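Local coordinates for peptide ABC transporter, peptide-binding protein (Enterococcus faecalis, PDB 3O6P) that probably binds peptides outside the cell for uptake by an ABC transporter, this chain being one piece of that solute-binding protein, at residues Asn22-Lys27 / Lys91-Ile96; Phe117-Ile122 / Val131-Val136; Trp157-Asp160 / Ser166-Asp169. All coordinates share one frame; numbering follows the deposited sequence.

In the fold
From the N terminus, the chain runs through strand 5-11 into helix 23-31, where contact 1 starts. Contact 1 closes a long loop that holds helices but no strand, by joining the start of that helix to the end of helix 80-94 at the surface. Contact 2 follows within the beta-alpha-beta unit 99-106, 109-125, 129-136 and lays helix 109-125 on strand 129-136 at one edge of the sheet. Contact 3 closes a short loop after strand 152-158, where helix 165-168 folds back on the strand end. The three loops lie in series; none nests or crosses. Contacts 2 and 3 reach the same mixed sheet, with centres about 25 Å apart. Contacts 1 and 3 lie on opposite sides of the chain's centre.

Contact 1 of 3, residues Asn22-Lys27 / Lys91-Ile96; sequences NANLRK and KKELGI
A helix N-cap meets a helix C-terminus here: Asn22, just before helix 23-31, and Asn24, in its first turn, both reach Glu93 near the end of helix 80-94. One carboxylate oxygen does the work. Glu93 OE1 accepts from Asn22 ND2 at 2.9 Å on its anti side, and the bond is nearly straight at 164°. Asn24 ND2 reaches the same Glu93 OE1, also at 2.9 Å, but on the syn side. The two donors come from opposite faces of the carboxylate plane, each somewhat out of it. The amide of Asn24 lies closer to parallel with the carboxylate than that of Asn22, which is turned 52° from it. A water adds a third grip: it donates to Glu93 OE1 and accepts from Asn24 N. Three donors on one oxygen would be expected to favour the charged carboxylate.

Asn22 uses both ends of its amide. Its CG stands anti to the backbone N (chi1 -179°), which carries the group back over the start of its own helix. There OD1 accepts from Leu25 N at 2.9 Å, in the carbonyl plane and on a lone pair. This capping bond fixes the amide and leaves ND2 turned to Glu93. Beside the polar group, Asn22 CB rests on the end of Leu94, 3.8 Å from Leu94 CD2, and Pro19 also touches Leu94. Ala90 lies against both Asn22 and Leu25.

Helix 80-94 stops right beside this site. Gly95 has positive phi, Ile96 N bonds to Lys91 O at 3.1 Å, and a weak bond joins Gly95 N to Lys92 O. The arrangement thus sets an Asn N-cap beside the last turn of a helix that ends in a Schellman motif.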
loop_
_atom_site.group_PDB
_atom_site.type_symbol
_atom_site.label_atom_id
_atom_site.label_comp_id
_atom_site.label_asym_id
_atom_site.label_seq_id
_atom_site.Cartn_x
_atom_site.Cartn_y
_atom_site.Cartn_z
ATOM N N ASN A 22 6.282 -10.622 6.716
ATOM C CA ASN A 22 5.182 -11.419 7.201
ATOM C C ASN A 22 3.836 -10.783 6.816
ATOM O O ASN A 22 3.535 -9.658 7.223
ATOM C CB ASN A 22 5.286 -11.575 8.725
ATOM C CG ASN A 22 4.172 -12.428 9.278
ATOM O OD1 ASN A 22 3.037 -11.953 9.459
ATOM N ND2 ASN A 22 4.469 -13.703 9.536
ATOM N N ALA A 23 3.045 -11.496 6.024
ATOM C CA ALA A 23 1.779 -10.944 5.511
ATOM C C ALA A 23 0.799 -10.625 6.618
ATOM O O ALA A 23 0.077 -9.635 6.531
ATOM C CB ALA A 23 1.154 -11.909 4.481
ATOM N N ASN A 24 0.776 -11.436 7.675
ATOM C CA ASN A 24 -0.107 -11.117 8.801
ATOM C C ASN A 24 0.229 -9.803 9.513
ATOM O O ASN A 24 -0.685 -9.083 9.939
ATOM C CB ASN A 24 -0.179 -12.269 9.787
ATOM C CG ASN A 24 -0.964 -13.438 9.215
ATOM O OD1 ASN A 24 -2.019 -13.240 8.598
ATOM N ND2 ASN A 24 -0.452 -14.656 9.390
ATOM N N LEU A 25 1.515 -9.479 9.628
ATOM C CA LEU A 25 1.889 -8.167 10.166
ATOM C C LEU A 25 1.448 -7.035 9.250
ATOM O O LEU A 25 0.910 -6.021 9.726
ATOM C CB LEU A 25 3.395 -8.068 10.483
ATOM C CG LEU A 25 3.905 -6.671 10.894
ATOM C CD1 LEU A 25 3.185 -6.158 12.165
ATOM C CD2 LEU A 25 5.435 -6.681 11.089
ATOM N N ARG A 26 1.678 -7.182 7.951
ATOM C CA ARG A 26 1.245 -6.139 7.039
ATOM C C ARG A 26 -0.286 -5.899 7.114
ATOM O O ARG A 26 -0.755 -4.758 7.150
ATOM C CB ARG A 26 1.684 -6.452 5.623
ATOM C CG ARG A 26 3.195 -6.637 5.474
ATOM C CD ARG A 26 3.587 -6.597 3.978
ATOM N NE ARG A 26 2.990 -7.691 3.190
ATOM C CZ ARG A 26 3.544 -8.883 2.966
ATOM N NH1 ARG A 26 4.732 -9.215 3.503
ATOM N NH2 ARG A 26 2.872 -9.765 2.225
ATOM N N LYS A 27 -1.040 -6.980 7.203
ATOM C CA LYS A 27 -2.480 -6.898 7.396
ATOM C C LYS A 27 -2.850 -6.283 8.754
ATOM O O LYS A 27 -3.796 -5.491 8.810
ATOM C CB LYS A 27 -3.118 -8.288 7.214
ATOM C CG LYS A 27 -3.031 -8.768 5.742
ATOM C CD LYS A 27 -3.378 -10.223 5.634
ATOM C CE LYS A 27 -2.997 -10.646 4.220
ATOM N NZ LYS A 27 -3.414 -12.058 3.975
ATOM N N LYS A 91 3.406 -12.457 15.469
ATOM C CA LYS A 91 4.342 -12.727 16.572
ATOM C C LYS A 91 4.743 -14.199 16.640
ATOM O O LYS A 91 5.921 -14.531 16.852
ATOM C CB LYS A 91 3.766 -12.264 17.923
ATOM C CG LYS A 91 3.849 -10.727 18.082
ATOM C CD LYS A 91 3.523 -10.238 19.451
ATOM C CE LYS A 91 2.126 -10.607 19.855
ATOM N NZ LYS A 91 1.910 -10.450 21.346
ATOM N N LYS A 92 3.777 -15.089 16.458
ATOM C CA LYS A 92 4.068 -16.513 16.519
ATOM C C LYS A 92 4.913 -16.937 15.321
ATOM O O LYS A 92 5.942 -17.605 15.474
ATOM C CB LYS A 92 2.772 -17.317 16.615
ATOM C CG LYS A 92 2.012 -16.997 17.863
ATOM C CD LYS A 92 1.169 -18.139 18.309
ATOM C CE LYS A 92 0.457 -17.786 19.605
ATOM N NZ LYS A 92 -0.720 -16.890 19.378
ATOM N N GLU A 93 4.512 -16.496 14.136
ATOM C CA GLU A 93 5.199 -16.886 12.907
ATOM C C GLU A 93 6.622 -16.362 12.863
ATOM O O GLU A 93 7.540 -17.083 12.444
ATOM C CB GLU A 93 4.411 -16.398 11.689
ATOM C CG GLU A 93 3.054 -17.156 11.570
ATOM C CD GLU A 93 2.099 -16.602 10.522
ATOM O OE1 GLU A 93 2.260 -15.453 10.073
ATOM O OE2 GLU A 93 1.163 -17.362 10.144
ATOM N N LEU A 94 6.793 -15.102 13.265
ATOM C CA LEU A 94 8.088 -14.435 13.197
ATOM C C LEU A 94 8.966 -14.795 14.366
ATOM O O LEU A 94 10.175 -14.626 14.305
ATOM C CB LEU A 94 7.900 -12.920 13.178
ATOM C CG LEU A 94 7.368 -12.345 11.858
ATOM C CD1 LEU A 94 6.997 -10.888 12.095
ATOM C CD2 LEU A 94 8.427 -12.446 10.746
ATOM N N GLY A 95 8.344 -15.265 15.445
ATOM C CA GLY A 95 9.081 -15.517 16.682
ATOM C C GLY A 95 9.584 -14.237 17.338
ATOM O O GLY A 95 10.729 -14.185 17.824
ATOM N N ILE A 96 8.733 -13.206 17.360
ATOM C CA ILE A 96 9.081 -11.926 18.004
ATOM C C ILE A 96 8.044 -11.557 19.062
ATOM O O ILE A 96 6.909 -12.031 19.011
ATOM C CB ILE A 96 9.265 -10.772 16.983
ATOM C CG1 ILE A 96 7.941 -10.413 16.281
ATOM C CG2 ILE A 96 10.400 -11.143 15.983
ATOM C CD1 ILE A 96 8.034 -9.201 15.339
HETATM O O HOH W 1 1.905 -14.419 7.412
#

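Contact 2 of 3, residues Phe117-Ile122 / Val131-Val136; sequences FVQGSI and VTVSPV
Gln119 and Val131 lie alongside each other and point opposite ways, while Val133 stands across the Gln119 chain. The Gln119 chain is extended, with CG anti to the backbone N (chi1 168°), and this brings its amide over the strand. Gln119 NE2 then donates to Val131 O at 2.9 Å. The bond is almost straight at the hydrogen, 173°. The oxygen lies in the amide plane, but the donor stands above the carbonyl plane of Val131. Behind the amide, Gln119 CG packs on Val131 CG1 at 3.8 Å. Val133 CG1 comes up against Gln119 CD at 3.6 Å.

These elements belong to the beta-alpha-beta unit 99-106, 109-125, 129-136. Helix 117-122 runs antiparallel to strand 131-136, as such a crossover requires, with the two axes 8.1 Å apart at closest approach. Strand 129-136 is outermost in the sheet within this chain and pairs with strand 99-106.

Val131 uses its two methyls separately. CG1 meets Gln119, while Val131 CG2 touches Ile122 CG2 at 3.7 Å, one side chain set roughly perpendicular to the other. Val131 N is hydrogen-bonded to the side-chain oxygen Gln123 OE1; Gln123 also belongs to the sodium site with Leu126 and Val129.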
loop_
_atom_site.group_PDB
_atom_site.type_symbol
_atom_site.label_atom_id
_atom_site.label_comp_id
_atom_site.label_asym_id
_atom_site.label_seq_id
_atom_site.Cartn_x
_atom_site.Cartn_y
_atom_site.Cartn_z
ATOM N N PHE A 117 -1.557 10.495 12.602
ATOM C CA PHE A 117 -2.748 9.678 12.748
ATOM C C PHE A 117 -2.388 8.202 12.533
ATOM O O PHE A 117 -2.832 7.343 13.269
ATOM C CB PHE A 117 -3.842 10.115 11.759
ATOM C CG PHE A 117 -5.111 9.292 11.884
ATOM C CD1 PHE A 117 -6.034 9.584 12.872
ATOM C CD2 PHE A 117 -5.364 8.206 11.019
ATOM C CE1 PHE A 117 -7.199 8.820 13.010
ATOM C CE2 PHE A 117 -6.528 7.436 11.144
ATOM C CZ PHE A 117 -7.450 7.745 12.152
ATOM N N VAL A 118 -1.577 7.913 11.520
ATOM C CA VAL A 118 -1.161 6.518 11.265
ATOM C C VAL A 118 -0.313 5.933 12.395
ATOM O O VAL A 118 -0.542 4.801 12.834
ATOM C CB VAL A 118 -0.453 6.417 9.918
ATOM C CG1 VAL A 118 0.142 5.030 9.731
ATOM C CG2 VAL A 118 -1.492 6.693 8.826
ATOM N N GLN A 119 0.657 6.718 12.859
ATOM C CA GLN A 119 1.486 6.341 14.001
ATOM C C GLN A 119 0.625 6.055 15.221
ATOM O O GLN A 119 0.796 5.009 15.848
ATOM C CB GLN A 119 2.463 7.485 14.304
ATOM C CG GLN A 119 3.183 7.355 15.608
ATOM C CD GLN A 119 3.813 8.683 16.052
ATOM O OE1 GLN A 119 3.294 9.816 15.788
ATOM N NE2 GLN A 119 4.942 8.566 16.708
ATOM N N GLY A 120 -0.300 6.965 15.568
ATOM C CA GLY A 120 -1.148 6.732 16.750
ATOM C C GLY A 120 -2.013 5.492 16.613
ATOM O O GLY A 120 -2.204 4.726 17.576
ATOM N N SER A 121 -2.561 5.306 15.423
ATOM C CA SER A 121 -3.466 4.180 15.168
ATOM C C SER A 121 -2.767 2.826 15.330
ATOM O O SER A 121 -3.268 1.924 16.023
ATOM C CB SER A 121 -4.042 4.283 13.750
ATOM O OG SER A 121 -4.888 5.428 13.600
ATOM N N ILE A 122 -1.604 2.671 14.704
ATOM C CA ILE A 122 -0.870 1.413 14.792
ATOM C C ILE A 122 -0.409 1.149 16.228
ATOM O O ILE A 122 -0.627 0.051 16.786
ATOM C CB ILE A 122 0.346 1.425 13.843
ATOM C CG1 ILE A 122 -0.091 1.588 12.388
ATOM C CG2 ILE A 122 1.194 0.181 14.052
ATOM C CD1 ILE A 122 1.050 1.965 11.427
ATOM N N VAL A 131 5.753 3.059 17.514
ATOM C CA VAL A 131 5.957 3.656 16.177
ATOM C C VAL A 131 6.506 5.053 16.334
ATOM O O VAL A 131 5.937 5.847 17.078
ATOM C CB VAL A 131 4.618 3.765 15.389
ATOM C CG1 VAL A 131 4.864 4.368 14.010
ATOM C CG2 VAL A 131 3.929 2.406 15.257
ATOM N N THR A 132 7.586 5.355 15.611
ATOM C CA THR A 132 8.144 6.710 15.551
ATOM C C THR A 132 7.913 7.277 14.161
ATOM O O THR A 132 7.536 6.553 13.239
ATOM C CB THR A 132 9.657 6.682 15.860
ATOM O OG1 THR A 132 10.315 5.859 14.892
ATOM C CG2 THR A 132 9.894 6.080 17.255
ATOM N N VAL A 133 8.144 8.575 14.012
ATOM C CA VAL A 133 7.972 9.211 12.711
ATOM C C VAL A 133 9.145 10.054 12.339
ATOM O O VAL A 133 9.760 10.686 13.207
ATOM C CB VAL A 133 6.673 10.062 12.643
ATOM C CG1 VAL A 133 5.430 9.165 12.851
ATOM C CG2 VAL A 133 6.705 11.190 13.634
ATOM N N SER A 134 9.430 10.104 11.036
ATOM C CA SER A 134 10.529 10.920 10.538
ATOM C C SER A 134 10.094 11.756 9.347
ATOM O O SER A 134 10.257 11.343 8.207
ATOM C CB SER A 134 11.709 10.041 10.152
ATOM O OG SER A 134 12.237 9.372 11.284
ATOM N N PRO A 135 9.499 12.931 9.610
ATOM C CA PRO A 135 9.136 13.824 8.492
ATOM C C PRO A 135 10.371 14.558 7.971
ATOM O O PRO A 135 11.128 15.148 8.756
ATOM C CB PRO A 135 8.108 14.792 9.112
ATOM C CG PRO A 135 7.726 14.170 10.435
ATOM C CD PRO A 135 8.961 13.417 10.892
ATOM N N VAL A 136 10.572 14.504 6.655
ATOM C CA VAL A 136 11.780 15.029 6.020
ATOM C C VAL A 136 11.440 15.654 4.675
ATOM O O VAL A 136 10.396 15.365 4.091
ATOM C CB VAL A 136 12.848 13.907 5.766
ATOM C CG1 VAL A 136 13.342 13.264 7.063
ATOM C CG2 VAL A 136 12.296 12.838 4.827
#

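Contact 3 of 3, residues Trp157-Asp160 / Ser166-Asp169; sequences WSAD and SFLD
This is an aromatic contact with a polar side, formed at the C-terminal end of strand 152-158, where the short helix 165-168 turns back over it. Its main motif is a T-shaped (edge-to-face) stack between Trp157 and Phe167. The indole turns its edge to the phenyl face: the centroid of its five-membered ring lies 5.0 Å from that of the Phe167 ring, and the planes stand at 83°. Trp157 CD1 sits over the centre of the phenyl ring, 3.8 Å from Phe167 CE1. With Trp157 CG anti to the backbone N (chi1 -171°), the CD1-NE1 edge comes to face Phe167 and Ser166.

Phe167 also meets the backbone of Trp157 itself. Its CE1 lies 3.3 Å from Trp157 O, which takes a hydrogen bond from Ser5 OG of the neighbouring strand 5-11. Phe167 CE2 touches Ala159 CB at 3.5 Å. Tyr177 makes a second edge-to-face pair with Trp157.

A hydrogen bond at the ring edge further restricts the turn of the indole. Trp157 NE1 donates to Ser166 OG at 3.0 Å, with the oxygen close to the ring plane. A water joins Ser166 OG to Asp160 and donates to Asp160 OD1 at 3.1 Å.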
loop_
_atom_site.group_PDB
_atom_site.type_symbol
_atom_site.label_atom_id
_atom_site.label_comp_id
_atom_site.label_asym_id
_atom_site.label_seq_id
_atom_site.Cartn_x
_atom_site.Cartn_y
_atom_site.Cartn_z
ATOM N N TRP A 157 1.369 7.915 -5.731
ATOM C CA TRP A 157 1.544 7.897 -7.187
ATOM C C TRP A 157 0.324 8.496 -7.826
ATOM O O TRP A 157 -0.802 8.256 -7.370
ATOM C CB TRP A 157 1.735 6.446 -7.680
ATOM C CG TRP A 157 2.123 6.387 -9.116
ATOM C CD1 TRP A 157 1.318 6.095 -10.187
ATOM C CD2 TRP A 157 3.419 6.653 -9.649
ATOM N NE1 TRP A 157 2.045 6.163 -11.357
ATOM C CE2 TRP A 157 3.334 6.502 -11.057
ATOM C CE3 TRP A 157 4.649 7.010 -9.076
ATOM C CZ2 TRP A 157 4.435 6.680 -11.900
ATOM C CZ3 TRP A 157 5.746 7.179 -9.919
ATOM C CH2 TRP A 157 5.627 7.020 -11.310
ATOM N N SER A 158 0.562 9.293 -8.871
ATOM C CA SER A 158 -0.489 9.936 -9.652
ATOM C C SER A 158 -0.329 9.474 -11.068
ATOM O O SER A 158 0.788 9.422 -11.593
ATOM C CB SER A 158 -0.348 11.472 -9.645
ATOM O OG SER A 158 -0.741 12.025 -8.392
ATOM N N ALA A 159 -1.471 9.201 -11.690
ATOM C CA ALA A 159 -1.548 8.623 -13.022
ATOM C C ALA A 159 -1.472 9.653 -14.159
ATOM O O ALA A 159 -2.382 10.453 -14.355
ATOM C CB ALA A 159 -2.835 7.817 -13.138
ATOM N N ASP A 160 -0.395 9.623 -14.927
ATOM C CA ASP A 160 -0.340 10.457 -16.129
ATOM C C ASP A 160 -1.454 10.095 -17.130
ATOM O O ASP A 160 -2.143 10.988 -17.626
ATOM C CB ASP A 160 1.046 10.419 -16.770
ATOM C CG ASP A 160 1.541 8.996 -17.056
ATOM O OD1 ASP A 160 1.118 8.016 -16.381
ATOM O OD2 ASP A 160 2.379 8.862 -17.973
ATOM N N SER A 166 -0.164 1.642 -14.579
ATOM C CA SER A 166 0.644 2.760 -14.086
ATOM C C SER A 166 0.923 2.567 -12.598
ATOM O O SER A 166 2.018 2.857 -12.124
ATOM C CB SER A 166 -0.077 4.078 -14.314
ATOM O OG SER A 166 0.702 5.172 -13.885
ATOM N N PHE A 167 -0.075 2.076 -11.866
ATOM C CA PHE A 167 0.084 1.809 -10.434
ATOM C C PHE A 167 0.680 0.439 -10.157
ATOM O O PHE A 167 1.563 0.292 -9.304
ATOM C CB PHE A 167 -1.271 1.920 -9.739
ATOM C CG PHE A 167 -1.787 3.324 -9.695
ATOM C CD1 PHE A 167 -1.603 4.112 -8.547
ATOM C CD2 PHE A 167 -2.426 3.887 -10.819
ATOM C CE1 PHE A 167 -2.045 5.419 -8.519
ATOM C CE2 PHE A 167 -2.896 5.191 -10.785
ATOM C CZ PHE A 167 -2.686 5.969 -9.628
ATOM N N LEU A 168 0.181 -0.567 -10.873
ATOM C CA LEU A 168 0.551 -1.937 -10.572
ATOM C C LEU A 168 2.028 -2.207 -10.907
ATOM O O LEU A 168 2.710 -2.907 -10.158
ATOM C CB LEU A 168 -0.368 -2.918 -11.295
ATOM C CG LEU A 168 -1.849 -2.783 -10.925
ATOM C CD1 LEU A 168 -2.707 -3.498 -11.983
ATOM C CD2 LEU A 168 -2.121 -3.384 -9.517
ATOM N N ASP A 169 2.526 -1.606 -11.985
ATOM C CA ASP A 169 3.917 -1.830 -12.389
ATOM C C ASP A 169 4.930 -1.450 -11.294
ATOM O O ASP A 169 6.024 -2.011 -11.233
ATOM C CB ASP A 169 4.273 -1.043 -13.665
ATOM C CG ASP A 169 3.656 -1.635 -14.931
ATOM O OD1 ASP A 169 3.153 -2.794 -14.895
ATOM O OD2 ASP A 169 3.695 -0.922 -15.976
HETATM O O HOH W 2 3.007 5.757 -15.371
#